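Local atomic coordinates of SYE1 (Shewanella oneidensis, PDB entry 4AWT), a protein that binds flavin mononucleotide and, like other Old Yellow Enzyme relatives, probably uses NADH or NADPH to reduce carbon-carbon double bonds. Residues Q7-G12 against A316-F321; G12-K17 against A96-L101. The protein carries 1 engineered substitution. One frame throughout, in Å; residues are numbered along the deposited sequence.

Contact 1 (Q7-G12 against A316-F321); sequences QPITLG and ADMIGF
In the N-terminal hairpin of this TIM barrel, Ile-9 on strand 9-11 packs against Asp-317 and Met-318, where the last barrel strand, 318-320, begins. The contact rests on the two branches of the isoleucine. Its longer branch runs out straight, with CG1 opposite the backbone N (chi1 -172°), and carries Ile-9 CD1 to 3.7 Å from Asp-317 CB, the two side chains meeting at about a right angle; the same CD1 also touches Met-318 CG, at 4.1 Å. The shorter branch meets the methionine alone: Ile-9 CG2 lies 4.0 Å from Met-318 SD and equally far from Met-318 CE. The bend of the methionine at chi3 (79°) brings SD and the methyl CE both against Ile-9 CG2. A beta-branched residue suits this strand position, since it offers two separate methyls, while the unbranched, flexible methionine can shape itself to them. Asp-317 meets Ile-9 with its methylene CB only; its carboxylate OD2 is held by a salt bridge to Arg-289 and a hydrogen bond from Leu-296 N. Arg-19 joins the two segments through polar bonds as well, giving NE to Pro-8 O and NH1 to Asp-317 O. A hairpin laid across the N-terminal mouth of the barrel, at the end away from the flavin, is characteristic of the Old Yellow Enzyme fold.

Contact 2 (G12-K17 against A96-L101); sequences GALTLK and AIFAQL. With FMN (flavin mononucleotide), chain B.
The amide nitrogen NE2 of Gln-100 has two acceptors: it donates to O2 of the flavin at 2.8 Å, with an N-H...O angle of 168°, and it is also hydrogen-bonded to Glu-179 OE2. On the other side of the same amide, FMN N3 donates to Gln-100 OE1 at 2.9 Å and 161°. Glutamine suits the place because one group both gives and takes a hydrogen bond, matching the O2 and N3-H of the pyrimidine ring; fully extended beyond CG (chi2 -172°), it reaches the pyrimidine edge. A leucine here would probably leave both N3-H and O2 of the flavin without these partners, and Glu-179 without its amide donor. Gln-100 sits on the third strand of the TIM barrel, 96-102. On this strand Ala-96 points its CB at strand 14-16, one arm of the hairpin that closes the N-terminal end of the barrel, while Phe-98 brings only the edge of its ring near. Ala-96 CB receives two leucine methyls, Leu-16 CD2 at 3.6 Å and Leu-14 CD1 at 3.9 Å; the small alanine lets both come close to the strand. Leu-14 CD1 also reaches Phe-98 CE1, 4.1 Å away, arriving near the ring plane rather than over a face. The Phe-98 ring itself meets Tyr-266, and Leu-53 of the neighbouring barrel strand packs against Leu-16, Ala-96 and Phe-98.

Starting near the N terminus, strand 9-11 first meets strand 318-320, so that contact 1 closes a loop of some 300 residues taking in most of the barrel. Gly-12, shared by both contacts, turns the chain into strand 14-16, which pairs antiparallel with 9-11; Ile-9 O and Leu-16 N, 2.8 Å apart, are probably hydrogen-bonded. Contact 2 then closes a shorter loop, of about 80 residues, lying wholly within the longer one. The hairpin thereby fastens the eighth barrel strand and the third across the barrel floor. Met-318 CE packs 3.7 Å from Leu-16 CD1, and Leu-11 CD2 lies 3.9 Å from Phe-98 CZ, joining the two contacts into one apolar layer.

Contact 1 (Q7-G12 against A316-F321)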
loop_
_atom_site.group_PDB
_atom_site.type_symbol
_atom_site.label_atom_id
_atom_site.label_comp_id
_atom_site.label_asym_id
_atom_site.label_seq_id
_atom_site.Cartn_x
_atom_site.Cartn_y
_atom_site.Cartn_z
ATOM N N GLN A 7 5.997 19.445 -11.574
ATOM C CA GLN A 7 7.024 18.997 -12.486
ATOM C C GLN A 7 6.854 17.509 -12.763
ATOM O O GLN A 7 6.515 16.738 -11.869
ATOM C CB GLN A 7 8.396 19.202 -11.879
ATOM C CG GLN A 7 8.750 20.703 -11.778
ATOM C CD GLN A 7 9.114 21.271 -13.120
ATOM O OE1 GLN A 7 8.459 22.289 -13.598
ATOM N NE2 GLN A 7 10.043 20.748 -13.763
ATOM N N PRO A 8 7.099 17.068 -13.991
ATOM C CA PRO A 8 7.066 15.637 -14.300
ATOM C C PRO A 8 8.223 14.902 -13.616
ATOM O O PRO A 8 9.120 15.517 -13.003
ATOM C CB PRO A 8 7.193 15.608 -15.806
ATOM C CG PRO A 8 8.019 16.819 -16.114
ATOM C CD PRO A 8 7.484 17.880 -15.163
ATOM N N ILE A 9 8.193 13.587 -13.709
ATOM C CA ILE A 9 9.246 12.754 -13.145
ATOM C C ILE A 9 9.285 11.434 -13.899
ATOM O O ILE A 9 8.253 10.882 -14.271
ATOM C CB ILE A 9 9.026 12.526 -11.632
ATOM C CG1 ILE A 9 10.246 11.820 -11.036
ATOM C CG2 ILE A 9 7.731 11.839 -11.324
ATOM C CD1 ILE A 9 10.184 11.795 -9.484
ATOM N N THR A 10 10.489 10.901 -14.075
ATOM C CA THR A 10 10.669 9.580 -14.640
ATOM C C THR A 10 10.520 8.506 -13.554
ATOM O O THR A 10 11.124 8.646 -12.474
ATOM C CB THR A 10 12.055 9.455 -15.281
ATOM O OG1 THR A 10 12.092 10.404 -16.354
ATOM C CG2 THR A 10 12.297 8.049 -15.806
ATOM N N LEU A 11 9.776 7.482 -13.836
ATOM C CA LEU A 11 9.627 6.327 -12.930
ATOM C C LEU A 11 9.944 5.075 -13.752
ATOM O O LEU A 11 9.071 4.533 -14.421
ATOM C CB LEU A 11 8.252 6.268 -12.332
ATOM C CG LEU A 11 8.102 5.212 -11.240
ATOM C CD1 LEU A 11 8.841 5.618 -9.987
ATOM C CD2 LEU A 11 6.636 4.958 -10.934
ATOM N N GLY A 12 11.190 4.653 -13.723
ATOM C CA GLY A 12 11.572 3.518 -14.542
ATOM C C GLY A 12 11.473 3.849 -16.019
ATOM O O GLY A 12 12.091 4.803 -16.482
ATOM N N ALA A 316 11.811 14.338 -0.591
ATOM C CA ALA A 316 10.895 13.499 -1.325
ATOM C C ALA A 316 10.948 13.883 -2.792
ATOM O O ALA A 316 11.156 15.053 -3.115
ATOM C CB ALA A 316 9.460 13.713 -0.829
ATOM N N ASP A 317 10.646 12.913 -3.653
ATOM C CA ASP A 317 10.431 13.192 -5.050
ATOM C C ASP A 317 8.954 13.307 -5.415
ATOM O O ASP A 317 8.598 14.050 -6.337
ATOM C CB ASP A 317 11.086 12.102 -5.898
ATOM C CG ASP A 317 12.530 11.974 -5.619
ATOM O OD1 ASP A 317 13.255 13.003 -5.719
ATOM O OD2 ASP A 317 12.989 10.856 -5.251
ATOM N N MET A 318 8.108 12.549 -4.739
ATOM C CA MET A 318 6.680 12.533 -4.972
ATOM C C MET A 318 5.967 12.517 -3.634
ATOM O O MET A 318 6.517 12.030 -2.645
ATOM C CB MET A 318 6.237 11.360 -5.805
ATOM C CG MET A 318 6.937 11.194 -7.137
ATOM S SD MET A 318 6.299 9.849 -8.135
ATOM C CE MET A 318 4.826 10.617 -8.799
ATOM N N ILE A 319 4.724 12.993 -3.631
ATOM C CA ILE A 319 3.936 13.071 -2.427
ATOM C C ILE A 319 2.558 12.472 -2.703
ATOM O O ILE A 319 1.898 12.844 -3.669
ATOM C CB ILE A 319 3.818 14.516 -1.903
ATOM C CG1 ILE A 319 5.180 15.090 -1.551
ATOM C CG2 ILE A 319 2.845 14.586 -0.729
ATOM C CD1 ILE A 319 5.839 14.484 -0.329
ATOM N N GLY A 320 2.146 11.554 -1.815
ATOM C CA GLY A 320 0.826 11.015 -1.878
ATOM C C GLY A 320 -0.128 11.761 -0.962
ATOM O O GLY A 320 0.235 12.202 0.121
ATOM N N PHE A 321 -1.385 11.841 -1.424
ATOM C CA PHE A 321 -2.492 12.458 -0.688
ATOM C C PHE A 321 -3.594 11.433 -0.627
ATOM O O PHE A 321 -4.141 11.068 -1.686
ATOM C CB PHE A 321 -3.000 13.719 -1.388
ATOM C CG PHE A 321 -1.943 14.773 -1.595
ATOM C CD1 PHE A 321 -1.079 14.710 -2.664
ATOM C CD2 PHE A 321 -1.804 15.829 -0.723
ATOM C CE1 PHE A 321 -0.116 15.662 -2.880
ATOM C CE2 PHE A 321 -0.839 16.793 -0.947
ATOM C CZ PHE A 321 -0.019 16.716 -2.041
#

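Contact 2 (G12-K17 against A96-L101)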
loop_
_atom_site.group_PDB
_atom_site.type_symbol
_atom_site.label_atom_id
_atom_site.label_comp_id
_atom_site.label_asym_id
_atom_site.label_seq_id
_atom_site.Cartn_x
_atom_site.Cartn_y
_atom_site.Cartn_z
ATOM N N GLY A 12 11.190 4.653 -13.723
ATOM C CA GLY A 12 11.572 3.518 -14.542
ATOM C C GLY A 12 11.473 3.849 -16.019
ATOM O O GLY A 12 12.091 4.803 -16.482
ATOM N N ALA A 13 10.688 3.087 -16.757
ATOM C CA ALA A 13 10.403 3.311 -18.151
ATOM C C ALA A 13 9.299 4.312 -18.376
ATOM O O ALA A 13 9.020 4.624 -19.524
ATOM C CB ALA A 13 10.037 1.993 -18.851
ATOM N N LEU A 14 8.644 4.827 -17.376
ATOM C CA LEU A 14 7.518 5.737 -17.450
ATOM C C LEU A 14 7.923 7.175 -17.292
ATOM O O LEU A 14 8.873 7.430 -16.530
ATOM C CB LEU A 14 6.515 5.409 -16.334
ATOM C CG LEU A 14 6.055 3.953 -16.276
ATOM C CD1 LEU A 14 5.314 3.759 -14.937
ATOM C CD2 LEU A 14 5.218 3.521 -17.455
ATOM N N THR A 15 7.205 8.117 -17.898
ATOM C CA THR A 15 7.378 9.546 -17.660
ATOM C C THR A 15 5.979 9.823 -17.052
ATOM O O THR A 15 4.891 9.526 -17.600
ATOM C CB THR A 15 7.814 10.325 -18.937
ATOM O OG1 THR A 15 6.894 10.177 -19.972
ATOM C CG2 THR A 15 9.160 9.755 -19.387
ATOM N N LEU A 16 6.030 10.377 -15.841
ATOM C CA LEU A 16 4.825 10.764 -15.140
ATOM C C LEU A 16 4.600 12.261 -15.243
ATOM O O LEU A 16 5.531 13.044 -15.316
ATOM C CB LEU A 16 4.919 10.377 -13.669
ATOM C CG LEU A 16 5.298 8.909 -13.387
ATOM C CD1 LEU A 16 5.255 8.677 -11.872
ATOM C CD2 LEU A 16 4.393 7.915 -14.137
ATOM N N LYS A 17 3.332 12.663 -15.202
ATOM C CA LYS A 17 2.913 14.000 -15.462
ATOM C C LYS A 17 3.253 15.011 -14.370
ATOM O O LYS A 17 3.459 16.181 -14.656
ATOM C CB LYS A 17 1.381 13.995 -15.644
ATOM C CG LYS A 17 1.088 13.366 -17.013
ATOM C CD LYS A 17 -0.188 13.734 -17.641
ATOM C CE LYS A 17 -0.438 12.916 -18.922
ATOM N NZ LYS A 17 -1.879 12.957 -19.260
ATOM N N ALA A 96 -0.279 6.396 -14.968
ATOM C CA ALA A 96 0.374 5.136 -14.585
ATOM C C ALA A 96 -0.290 4.592 -13.340
ATOM O O ALA A 96 -0.698 5.345 -12.466
ATOM C CB ALA A 96 1.854 5.360 -14.315
ATOM N N ILE A 97 -0.378 3.255 -13.258
ATOM C CA ILE A 97 -1.009 2.640 -12.107
ATOM C C ILE A 97 -0.234 1.385 -11.693
ATOM O O ILE A 97 0.079 0.524 -12.524
ATOM C CB ILE A 97 -2.482 2.357 -12.361
ATOM C CG1 ILE A 97 -3.151 1.774 -11.107
ATOM C CG2 ILE A 97 -2.747 1.507 -13.590
ATOM C CD1 ILE A 97 -4.672 1.722 -11.145
ATOM N N PHE A 98 0.071 1.320 -10.402
ATOM C CA PHE A 98 0.726 0.167 -9.788
ATOM C C PHE A 98 -0.274 -0.563 -8.910
ATOM O O PHE A 98 -1.126 0.071 -8.285
ATOM C CB PHE A 98 1.934 0.574 -8.953
ATOM C CG PHE A 98 3.235 0.801 -9.704
ATOM C CD1 PHE A 98 3.287 1.360 -10.974
ATOM C CD2 PHE A 98 4.438 0.449 -9.096
ATOM C CE1 PHE A 98 4.501 1.556 -11.614
ATOM C CE2 PHE A 98 5.651 0.650 -9.741
ATOM C CZ PHE A 98 5.687 1.208 -10.989
ATOM N N ALA A 99 -0.158 -1.888 -8.824
ATOM C CA ALA A 99 -0.983 -2.699 -7.953
ATOM C C ALA A 99 -0.294 -2.894 -6.610
ATOM O O ALA A 99 0.840 -3.369 -6.587
ATOM C CB ALA A 99 -1.244 -4.077 -8.547
ATOM N N GLN A 100 -0.969 -2.596 -5.505
ATOM C CA GLN A 100 -0.384 -2.828 -4.187
ATOM C C GLN A 100 -0.653 -4.266 -3.750
ATOM O O GLN A 100 -1.752 -4.627 -3.373
ATOM C CB GLN A 100 -0.886 -1.861 -3.127
ATOM C CG GLN A 100 -0.077 -2.097 -1.854
ATOM C CD GLN A 100 -0.579 -1.356 -0.666
ATOM O OE1 GLN A 100 -1.723 -1.559 -0.215
ATOM N NE2 GLN A 100 0.271 -0.525 -0.079
ATOM N N LEU A 101 0.395 -5.109 -3.798
ATOM C CA LEU A 101 0.258 -6.516 -3.429
ATOM C C LEU A 101 0.237 -6.646 -1.916
ATOM O O LEU A 101 1.161 -6.193 -1.231
ATOM C CB LEU A 101 1.403 -7.319 -4.016
ATOM C CG LEU A 101 1.611 -7.195 -5.512
ATOM C CD1 LEU A 101 2.734 -8.136 -5.953
ATOM C CD2 LEU A 101 0.341 -7.474 -6.297
HETATM N N1 FMN B . -2.489 2.222 2.898
HETATM C C2 FMN B . -2.031 1.171 2.229
HETATM O O2 FMN B . -0.798 0.962 2.078
HETATM N N3 FMN B . -2.917 0.261 1.669
HETATM C C4 FMN B . -4.293 0.390 1.769
HETATM O O4 FMN B . -5.023 -0.422 1.142
HETATM C C4A FMN B . -4.752 1.436 2.567
HETATM N N5 FMN B . -6.117 1.592 2.805
HETATM C C5A FMN B . -6.559 2.871 3.239
HETATM C C6 FMN B . -7.900 3.166 3.236
HETATM C C7 FMN B . -8.385 4.436 3.632
HETATM C C7M FMN B . -9.860 4.724 3.481
HETATM C C8 FMN B . -7.487 5.359 4.075
HETATM C C8M FMN B . -7.915 6.753 4.486
HETATM C C9 FMN B . -6.109 5.062 4.096
HETATM C C9A FMN B . -5.628 3.822 3.669
HETATM N N10 FMN B . -4.246 3.543 3.630
HETATM C C10 FMN B . -3.811 2.381 3.021
HETATM C "C1'" FMN B . -3.291 4.580 4.029
HETATM C "C2'" FMN B . -3.112 5.687 2.974
HETATM O "O2'" FMN B . -2.437 5.188 1.833
HETATM C "C3'" FMN B . -2.286 6.851 3.486
HETATM O "O3'" FMN B . -0.939 6.478 3.737
HETATM C "C4'" FMN B . -2.851 7.548 4.737
HETATM O "O4'" FMN B . -4.250 7.764 4.633
HETATM C "C5'" FMN B . -2.099 8.818 5.084
HETATM O "O5'" FMN B . -2.213 9.799 4.038
HETATM P P FMN B . -3.293 10.992 4.180
HETATM O O1P FMN B . -4.655 10.349 4.093
HETATM O O2P FMN B . -3.061 11.656 5.519
HETATM O O3P FMN B . -2.979 11.874 2.997
#